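Local coordinates for protein putative Nitroreductase (Anabaena variabilis ATCC 29413, PDB 3EO7) that binds flavin mononucleotide and is probably an oxidoreductase of the nitroreductase family, at residues K41-K52 and N127-Y138; L78-A86 and T94-S102. All coordinates share one frame; numbering follows the deposited sequence.

Both contacts lie on the same side of the chain's centre, about 16 Å apart between their centres. Contact 1 adds 47-50 as an edge strand to the antiparallel sheet of the first nitroreductase-family region; contact 2, whose residues fall between the two segments of contact 1 in sequence, pairs the open end of the hairpin 84-90/93-98, next to helix 66-82, and reaches the flavin. They touch directly: C130 SG lies 3.4 Å from R98 NH1, and H133 CE1 packs 3.4 Å from F79 CB; the H133 and F79 rings stand edge to face. The Y128 side chain stays about 14 Å from FMN at the nearest atoms, whereas S102 of contact 2 hydrogen-bonds the ribityl chain.

Contact 1: K41-K52 and N127-Y138; sequences KEYKIGSAIDLK and NYQCRTHSLIHY. With ACT (acetate ion), chain J.
Y43 lies against Y138 in an offset stack, centroids 4.8 Å apart, beside an antiparallel pairing in which 47-50 forms the edge strand next to the hairpin 124-129/134-139. Y43 CE2 comes over the face of the Y138 ring, near its rim, and Y43 CE1 lies beside N127 OD1; the Y138 hydroxyl bonds L222 O. S47 with H137 and I49 with L135 are the hydrogen-bonded pairs. At the far end L51 sets CB over one face of H133 in a CH-pi contact, its CD1 meeting L135 CG at 4.0 Å. With CG anti to the backbone N (chi1 -171°), the H133 ring reaches under L51, and ND1 bonds Y128 OH. H133 and S134 both face Q129, a G1 bulge. Q129 NE2 meets K41 O at 2.8 Å, almost straight, and also N127 OD1, while OE1 takes R131 NH2 on a lone pair. R131 NH1 salt-bridges E42 OE2 at 2.9 Å. A leucine at Q129 would probably leave K41 O without this donor and the R131 guanidinium less firmly placed for E42. D50 makes an Asx turn, OD1 accepting from K52 N; the bent K52 chain brings NZ to the opposite face of the carboxylate and to T132 O at 2.7 Å.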
# COMPACT_ATOMS: atom_id res chain seq x y z
N LYS A 41 13.82 -12.25 -7.52
CA LYS A 41 15.27 -12.18 -7.41
C LYS A 41 15.89 -13.57 -7.33
O LYS A 41 15.35 -14.48 -6.68
CB LYS A 41 15.74 -11.37 -6.20
CG LYS A 41 15.35 -9.90 -6.25
CD LYS A 41 16.00 -9.05 -5.18
CE LYS A 41 17.52 -8.95 -5.27
NZ LYS A 41 18.08 -7.87 -4.39
N GLU A 42 17.05 -13.73 -7.97
CA GLU A 42 17.81 -14.99 -7.94
C GLU A 42 19.00 -14.86 -7.02
O GLU A 42 19.67 -13.82 -7.00
CB GLU A 42 18.35 -15.33 -9.32
CG GLU A 42 17.31 -15.35 -10.40
CD GLU A 42 16.34 -16.51 -10.27
OE1 GLU A 42 16.50 -17.33 -9.34
OE2 GLU A 42 15.42 -16.58 -11.12
N TYR A 43 19.26 -15.89 -6.24
CA TYR A 43 20.44 -15.94 -5.37
C TYR A 43 21.25 -17.19 -5.72
O TYR A 43 20.71 -18.28 -5.85
CB TYR A 43 20.07 -15.91 -3.92
CG TYR A 43 19.52 -14.59 -3.52
CD1 TYR A 43 18.18 -14.28 -3.72
CD2 TYR A 43 20.35 -13.60 -2.97
CE1 TYR A 43 17.68 -13.07 -3.37
CE2 TYR A 43 19.83 -12.38 -2.62
CZ TYR A 43 18.50 -12.12 -2.85
OH TYR A 43 18.00 -10.92 -2.49
N LYS A 44 22.53 -17.00 -5.94
CA LYS A 44 23.40 -18.11 -6.30
C LYS A 44 24.05 -18.63 -5.02
O LYS A 44 24.49 -19.77 -4.98
CB LYS A 44 24.46 -17.66 -7.32
N ILE A 45 24.05 -17.83 -3.96
CA ILE A 45 24.69 -18.21 -2.72
C ILE A 45 23.76 -18.02 -1.53
O ILE A 45 23.16 -16.98 -1.38
CB ILE A 45 26.02 -17.42 -2.52
CG1 ILE A 45 25.77 -15.90 -2.50
CG2 ILE A 45 27.02 -17.75 -3.66
CD1 ILE A 45 27.03 -15.04 -2.30
N GLY A 46 23.62 -19.05 -0.71
CA GLY A 46 22.80 -18.99 0.48
C GLY A 46 21.98 -20.24 0.70
O GLY A 46 21.78 -21.03 -0.21
N SER A 47 21.53 -20.42 1.92
CA SER A 47 20.70 -21.56 2.29
C SER A 47 19.24 -21.23 2.09
O SER A 47 18.80 -20.15 2.48
CB SER A 47 20.92 -21.87 3.76
OG SER A 47 22.27 -22.23 3.97
N ALA A 48 18.49 -22.14 1.49
CA ALA A 48 17.06 -21.94 1.29
C ALA A 48 16.31 -22.60 2.44
O ALA A 48 16.62 -23.74 2.80
CB ALA A 48 16.63 -22.54 -0.03
N ILE A 49 15.39 -21.88 3.07
CA ILE A 49 14.54 -22.41 4.12
C ILE A 49 13.15 -22.59 3.50
O ILE A 49 12.50 -21.62 3.14
CB ILE A 49 14.43 -21.49 5.32
CG1 ILE A 49 15.82 -21.14 5.87
CG2 ILE A 49 13.51 -22.10 6.39
CD1 ILE A 49 15.76 -20.25 7.10
N ASP A 50 12.70 -23.82 3.37
CA ASP A 50 11.39 -24.10 2.78
C ASP A 50 10.31 -23.86 3.80
O ASP A 50 10.27 -24.52 4.84
CB ASP A 50 11.35 -25.56 2.32
CG ASP A 50 10.06 -25.96 1.65
OD1 ASP A 50 9.16 -25.11 1.41
OD2 ASP A 50 9.95 -27.17 1.35
N LEU A 51 9.39 -22.95 3.49
CA LEU A 51 8.31 -22.61 4.42
C LEU A 51 7.03 -23.39 4.16
O LEU A 51 6.08 -23.30 4.92
CB LEU A 51 8.00 -21.12 4.38
CG LEU A 51 9.12 -20.17 4.82
CD1 LEU A 51 8.76 -18.73 4.49
CD2 LEU A 51 9.42 -20.34 6.30
N LYS A 52 6.98 -24.10 3.04
CA LYS A 52 5.77 -24.83 2.68
C LYS A 52 5.31 -25.89 3.69
O LYS A 52 4.11 -26.01 3.93
CB LYS A 52 5.90 -25.44 1.28
CG LYS A 52 5.96 -24.38 0.19
CD LYS A 52 6.02 -24.95 -1.20
CE LYS A 52 7.26 -25.79 -1.44
NZ LYS A 52 8.55 -25.02 -1.32
N ASN A 127 15.89 -13.26 1.84
CA ASN A 127 15.00 -12.78 0.81
C ASN A 127 13.82 -13.75 0.71
O ASN A 127 14.01 -14.97 0.64
CB ASN A 127 15.71 -12.69 -0.54
CG ASN A 127 14.78 -12.27 -1.65
OD1 ASN A 127 14.38 -13.10 -2.45
ND2 ASN A 127 14.35 -10.99 -1.66
N TYR A 128 12.62 -13.20 0.65
CA TYR A 128 11.41 -14.01 0.48
C TYR A 128 11.22 -14.38 -1.01
O TYR A 128 11.06 -13.53 -1.86
CB TYR A 128 10.16 -13.30 1.05
CG TYR A 128 8.92 -14.16 0.82
CD1 TYR A 128 8.81 -15.43 1.40
CD2 TYR A 128 7.89 -13.73 -0.02
CE1 TYR A 128 7.73 -16.27 1.12
CE2 TYR A 128 6.77 -14.53 -0.26
CZ TYR A 128 6.70 -15.80 0.30
OH TYR A 128 5.60 -16.55 0.02
N GLN A 129 11.20 -15.67 -1.28
CA GLN A 129 11.03 -16.19 -2.63
C GLN A 129 9.58 -16.62 -2.84
O GLN A 129 9.16 -17.67 -2.36
CB GLN A 129 11.95 -17.39 -2.80
CG GLN A 129 13.40 -17.04 -2.82
CD GLN A 129 13.82 -16.50 -4.16
OE1 GLN A 129 13.52 -17.11 -5.19
NE2 GLN A 129 14.49 -15.36 -4.18
N CYS A 130 8.82 -15.77 -3.51
CA CYS A 130 7.41 -16.01 -3.82
C CYS A 130 7.21 -17.30 -4.59
O CYS A 130 6.26 -18.03 -4.34
CB CYS A 130 6.84 -14.84 -4.65
SG CYS A 130 6.81 -13.24 -3.82
N ARG A 131 8.14 -17.61 -5.49
CA ARG A 131 7.97 -18.78 -6.37
C ARG A 131 7.93 -20.12 -5.67
O ARG A 131 7.25 -21.04 -6.11
CB ARG A 131 9.07 -18.82 -7.44
CG ARG A 131 8.86 -17.81 -8.53
CD ARG A 131 10.10 -17.77 -9.40
NE ARG A 131 11.20 -17.29 -8.56
CZ ARG A 131 12.47 -17.20 -8.93
NH1 ARG A 131 12.82 -17.51 -10.18
NH2 ARG A 131 13.36 -16.75 -8.05
N THR A 132 8.68 -20.25 -4.59
CA THR A 132 8.81 -21.49 -3.88
C THR A 132 8.31 -21.40 -2.43
O THR A 132 8.33 -22.39 -1.69
CB THR A 132 10.29 -21.90 -3.89
OG1 THR A 132 11.08 -20.83 -3.35
CG2 THR A 132 10.72 -22.20 -5.34
N HIS A 133 7.85 -20.21 -2.03
CA HIS A 133 7.46 -19.98 -0.63
C HIS A 133 8.61 -20.44 0.29
O HIS A 133 8.48 -21.35 1.15
CB HIS A 133 6.12 -20.61 -0.23
CG HIS A 133 5.66 -20.19 1.13
ND1 HIS A 133 5.59 -18.86 1.49
CD2 HIS A 133 5.26 -20.90 2.20
CE1 HIS A 133 5.17 -18.77 2.74
NE2 HIS A 133 4.98 -20.00 3.21
N SER A 134 9.76 -19.81 0.07
CA SER A 134 10.96 -20.07 0.83
C SER A 134 11.67 -18.77 1.15
O SER A 134 11.33 -17.73 0.59
CB SER A 134 11.92 -20.97 0.03
OG SER A 134 12.26 -20.41 -1.23
N LEU A 135 12.63 -18.86 2.06
CA LEU A 135 13.51 -17.77 2.41
C LEU A 135 14.92 -18.20 2.00
O LEU A 135 15.32 -19.36 2.24
CB LEU A 135 13.51 -17.51 3.92
CG LEU A 135 12.27 -16.85 4.49
CD1 LEU A 135 12.40 -16.91 6.03
CD2 LEU A 135 12.10 -15.42 4.00
N ILE A 136 15.65 -17.32 1.33
CA ILE A 136 17.05 -17.60 1.03
C ILE A 136 17.86 -16.76 1.99
O ILE A 136 17.78 -15.52 1.98
CB ILE A 136 17.44 -17.29 -0.40
CG1 ILE A 136 16.62 -18.17 -1.36
CG2 ILE A 136 18.96 -17.51 -0.59
CD1 ILE A 136 16.71 -17.76 -2.80
N HIS A 137 18.61 -17.45 2.85
CA HIS A 137 19.47 -16.83 3.84
C HIS A 137 20.75 -16.50 3.12
O HIS A 137 21.65 -17.32 3.02
CB HIS A 137 19.66 -17.78 4.99
CG HIS A 137 20.33 -17.20 6.19
ND1 HIS A 137 20.95 -17.98 7.15
CD2 HIS A 137 20.47 -15.92 6.61
CE1 HIS A 137 21.41 -17.21 8.11
NE2 HIS A 137 21.15 -15.95 7.80
N TYR A 138 20.83 -15.29 2.60
CA TYR A 138 21.97 -14.94 1.77
C TYR A 138 23.11 -14.27 2.50
O TYR A 138 24.14 -14.04 1.89
CB TYR A 138 21.55 -14.12 0.57
CG TYR A 138 21.05 -12.73 0.82
CD1 TYR A 138 19.70 -12.49 1.05
CD2 TYR A 138 21.90 -11.63 0.70
CE1 TYR A 138 19.22 -11.18 1.24
CE2 TYR A 138 21.43 -10.32 0.90
CZ TYR A 138 20.08 -10.11 1.16
OH TYR A 138 19.58 -8.82 1.32
C ACT J . 17.34 -18.84 -6.06
O ACT J . 16.51 -17.96 -5.70
OXT ACT J . 17.66 -18.83 -7.26
CH3 ACT J . 17.94 -19.84 -5.11
O HOH W 1 12.66 -12.55 -4.72

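Contact 2: L78-A86 and T94-S102; sequences LFRSYGLTA and TVYLRAAPS. With FMN (flavin mononucleotide), chain B.
The Y82 ring carries R98 CD over one face, a CH-pi contact 4.2 Å from the centroid, and A100 CB at its edge, 4.0 Å from CD1. Ring and guanidinium planes stand 60° apart, and Y82 CE2 sits at the edge of the guanidinium, 3.4 Å from NH1. The R98 chain runs extended from CG to NE, which carries its methylenes past the ring; its NH2 ends on the carbonyl of P39, and the Y82 hydroxyl on that of A109. L84 lies alongside R98, pointing the same way, with CD2 3.7 Å from R98 CG. The other L84 methyl, CD1, packs on Y96 CB. Next to these side chains the backbone forms the end of the β-hairpin 84-90/93-98, interrupted by a classic bulge: T85 and A86 both face L97. L97 O takes T85 N at 2.8 Å and, weakly, A86 N, while L97 N returns a bond to A86 O. Beyond the bulge A99 N donates to G83 O at 2.8 Å, tying G83 to the end of the second strand. A99 CB fits against the carbonyls of R80 and S81, 3.3 Å from R80 O. T85 sends OG1 to R335, which itself hydrogen-bonds FMN. On the cofactor side L97 rests its side chain beside the phosphate end of FMN, P101 CB packs near the ribityl O3', and S102 N donates to FMN O3' at 3.0 Å, while S102 OG is bonded to D188.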
# COMPACT_ATOMS: atom_id res chain seq x y z
N LEU A 78 4.05 -14.59 5.88
CA LEU A 78 4.64 -14.24 4.60
C LEU A 78 3.73 -14.62 3.44
O LEU A 78 3.54 -13.84 2.50
CB LEU A 78 6.02 -14.84 4.46
CG LEU A 78 7.15 -14.24 5.32
CD1 LEU A 78 8.39 -15.16 5.33
CD2 LEU A 78 7.47 -12.84 4.79
N PHE A 79 3.13 -15.80 3.54
CA PHE A 79 2.27 -16.28 2.45
C PHE A 79 1.03 -15.42 2.24
O PHE A 79 0.62 -15.14 1.10
CB PHE A 79 1.89 -17.73 2.65
CG PHE A 79 1.21 -18.31 1.47
CD1 PHE A 79 1.94 -18.52 0.28
CD2 PHE A 79 -0.16 -18.54 1.48
CE1 PHE A 79 1.31 -19.00 -0.85
CE2 PHE A 79 -0.79 -19.03 0.34
CZ PHE A 79 -0.05 -19.25 -0.82
N ARG A 80 0.40 -15.02 3.33
CA ARG A 80 -0.81 -14.22 3.24
C ARG A 80 -0.44 -12.80 2.83
O ARG A 80 -1.27 -12.08 2.31
CB ARG A 80 -1.56 -14.20 4.58
CG ARG A 80 -2.13 -15.56 5.06
CD ARG A 80 -3.48 -15.85 4.46
NE ARG A 80 -3.95 -17.20 4.82
CZ ARG A 80 -4.03 -18.25 3.99
NH1 ARG A 80 -3.70 -18.18 2.71
NH2 ARG A 80 -4.49 -19.41 4.47
N SER A 81 0.82 -12.39 3.05
CA SER A 81 1.27 -11.05 2.69
C SER A 81 1.63 -10.90 1.20
O SER A 81 1.25 -9.92 0.56
CB SER A 81 2.49 -10.61 3.50
OG SER A 81 2.14 -10.41 4.86
N TYR A 82 2.41 -11.84 0.67
CA TYR A 82 2.97 -11.69 -0.68
C TYR A 82 3.15 -12.99 -1.42
O TYR A 82 3.92 -13.07 -2.39
CB TYR A 82 4.29 -10.93 -0.57
CG TYR A 82 4.73 -10.11 -1.75
CD1 TYR A 82 3.82 -9.30 -2.44
CD2 TYR A 82 6.04 -10.12 -2.18
CE1 TYR A 82 4.22 -8.51 -3.53
CE2 TYR A 82 6.45 -9.35 -3.25
CZ TYR A 82 5.53 -8.53 -3.94
OH TYR A 82 5.94 -7.75 -5.01
N GLY A 83 2.38 -13.99 -1.03
CA GLY A 83 2.46 -15.29 -1.66
C GLY A 83 1.79 -15.29 -3.01
O GLY A 83 0.96 -14.40 -3.30
N LEU A 84 2.12 -16.29 -3.81
CA LEU A 84 1.44 -16.50 -5.10
C LEU A 84 0.06 -17.10 -4.88
O LEU A 84 -0.04 -18.11 -4.20
CB LEU A 84 2.30 -17.37 -5.99
CG LEU A 84 3.69 -16.89 -6.30
CD1 LEU A 84 4.27 -17.86 -7.39
CD2 LEU A 84 3.73 -15.40 -6.72
N THR A 85 -1.00 -16.47 -5.40
CA THR A 85 -2.37 -16.99 -5.18
C THR A 85 -3.16 -17.32 -6.45
O THR A 85 -4.27 -17.85 -6.35
CB THR A 85 -3.16 -16.04 -4.26
OG1 THR A 85 -3.44 -14.82 -4.95
CG2 THR A 85 -2.39 -15.79 -2.98
N ALA A 86 -2.59 -17.04 -7.62
CA ALA A 86 -3.23 -17.41 -8.90
C ALA A 86 -2.23 -17.38 -10.02
O ALA A 86 -1.12 -16.88 -9.89
CB ALA A 86 -4.40 -16.46 -9.24
N THR A 94 3.49 -17.74 -18.15
CA THR A 94 2.56 -17.58 -17.03
C THR A 94 2.96 -16.43 -16.11
O THR A 94 4.14 -16.25 -15.80
CB THR A 94 2.46 -18.87 -16.21
OG1 THR A 94 3.75 -19.16 -15.67
CG2 THR A 94 2.03 -20.02 -17.07
N VAL A 95 1.99 -15.61 -15.75
CA VAL A 95 2.17 -14.55 -14.81
C VAL A 95 1.58 -15.14 -13.53
O VAL A 95 0.55 -15.82 -13.56
CB VAL A 95 1.41 -13.27 -15.21
CG1 VAL A 95 1.42 -12.18 -14.04
CG2 VAL A 95 1.98 -12.71 -16.49
N TYR A 96 2.26 -14.94 -12.42
CA TYR A 96 1.74 -15.42 -11.16
C TYR A 96 1.22 -14.22 -10.41
O TYR A 96 1.99 -13.29 -10.12
CB TYR A 96 2.82 -16.08 -10.35
CG TYR A 96 3.24 -17.34 -11.00
CD1 TYR A 96 2.47 -18.48 -10.85
CD2 TYR A 96 4.36 -17.38 -11.82
CE1 TYR A 96 2.82 -19.66 -11.47
CE2 TYR A 96 4.73 -18.58 -12.46
CZ TYR A 96 3.95 -19.70 -12.26
OH TYR A 96 4.26 -20.89 -12.87
N LEU A 97 -0.07 -14.26 -10.08
CA LEU A 97 -0.69 -13.23 -9.30
C LEU A 97 -0.48 -13.54 -7.83
O LEU A 97 -0.27 -14.70 -7.43
CB LEU A 97 -2.18 -13.14 -9.62
CG LEU A 97 -2.55 -12.99 -11.10
CD1 LEU A 97 -4.07 -12.85 -11.21
CD2 LEU A 97 -1.86 -11.82 -11.79
N ARG A 98 -0.52 -12.49 -7.04
CA ARG A 98 -0.14 -12.56 -5.65
C ARG A 98 -1.17 -12.04 -4.68
O ARG A 98 -2.20 -11.46 -5.05
CB ARG A 98 1.17 -11.77 -5.45
CG ARG A 98 2.25 -12.05 -6.50
CD ARG A 98 3.62 -11.51 -6.13
NE ARG A 98 4.50 -11.68 -7.29
CZ ARG A 98 5.78 -11.36 -7.34
NH1 ARG A 98 6.40 -10.92 -6.27
NH2 ARG A 98 6.45 -11.53 -8.47
N ALA A 99 -0.87 -12.24 -3.40
CA ALA A 99 -1.73 -11.78 -2.31
C ALA A 99 -1.94 -10.27 -2.38
O ALA A 99 -2.97 -9.75 -1.95
CB ALA A 99 -1.13 -12.18 -0.94
N ALA A 100 -0.91 -9.54 -2.82
CA ALA A 100 -1.00 -8.10 -2.99
C ALA A 100 -1.21 -7.79 -4.50
O ALA A 100 -0.54 -8.39 -5.33
CB ALA A 100 0.28 -7.40 -2.54
N PRO A 101 -2.14 -6.86 -4.81
CA PRO A 101 -2.34 -6.40 -6.19
C PRO A 101 -1.13 -5.55 -6.58
O PRO A 101 -0.34 -5.15 -5.72
CB PRO A 101 -3.61 -5.55 -6.12
CG PRO A 101 -3.60 -5.03 -4.68
CD PRO A 101 -3.05 -6.17 -3.86
N SER A 102 -0.97 -5.29 -7.87
CA SER A 102 0.14 -4.46 -8.36
C SER A 102 -0.24 -3.87 -9.69
O SER A 102 -0.76 -4.60 -10.57
CB SER A 102 1.42 -5.30 -8.55
OG SER A 102 2.41 -4.62 -9.32
N1 FMN B . -6.54 -2.73 -12.80
C2 FMN B . -7.16 -2.15 -13.90
O2 FMN B . -7.91 -2.81 -14.62
N3 FMN B . -6.97 -0.85 -14.26
C4 FMN B . -6.11 -0.03 -13.59
O4 FMN B . -6.11 1.19 -13.85
C4A FMN B . -5.46 -0.57 -12.48
N5 FMN B . -4.54 0.19 -11.78
C5A FMN B . -3.96 -0.33 -10.61
C6 FMN B . -3.12 0.44 -9.81
C7 FMN B . -2.53 -0.08 -8.66
C7M FMN B . -1.70 0.83 -7.74
C8 FMN B . -2.78 -1.39 -8.28
C8M FMN B . -2.33 -1.95 -6.95
C9 FMN B . -3.63 -2.19 -9.06
C9A FMN B . -4.23 -1.66 -10.22
N10 FMN B . -5.06 -2.45 -11.00
C10 FMN B . -5.69 -1.91 -12.10
C1' FMN B . -5.18 -3.94 -10.78
C2' FMN B . -3.99 -4.72 -11.29
O2' FMN B . -4.09 -4.89 -12.72
C3' FMN B . -3.93 -6.07 -10.57
O3' FMN B . -3.64 -5.87 -9.18
C4' FMN B . -2.95 -7.07 -11.20
O4' FMN B . -3.34 -7.40 -12.56
C5' FMN B . -2.88 -8.34 -10.36
O5' FMN B . -4.13 -8.95 -10.22
P FMN B . -4.80 -9.21 -8.81
O1P FMN B . -5.06 -7.85 -8.17
O2P FMN B . -6.09 -9.96 -9.13
O3P FMN B . -3.88 -10.04 -7.96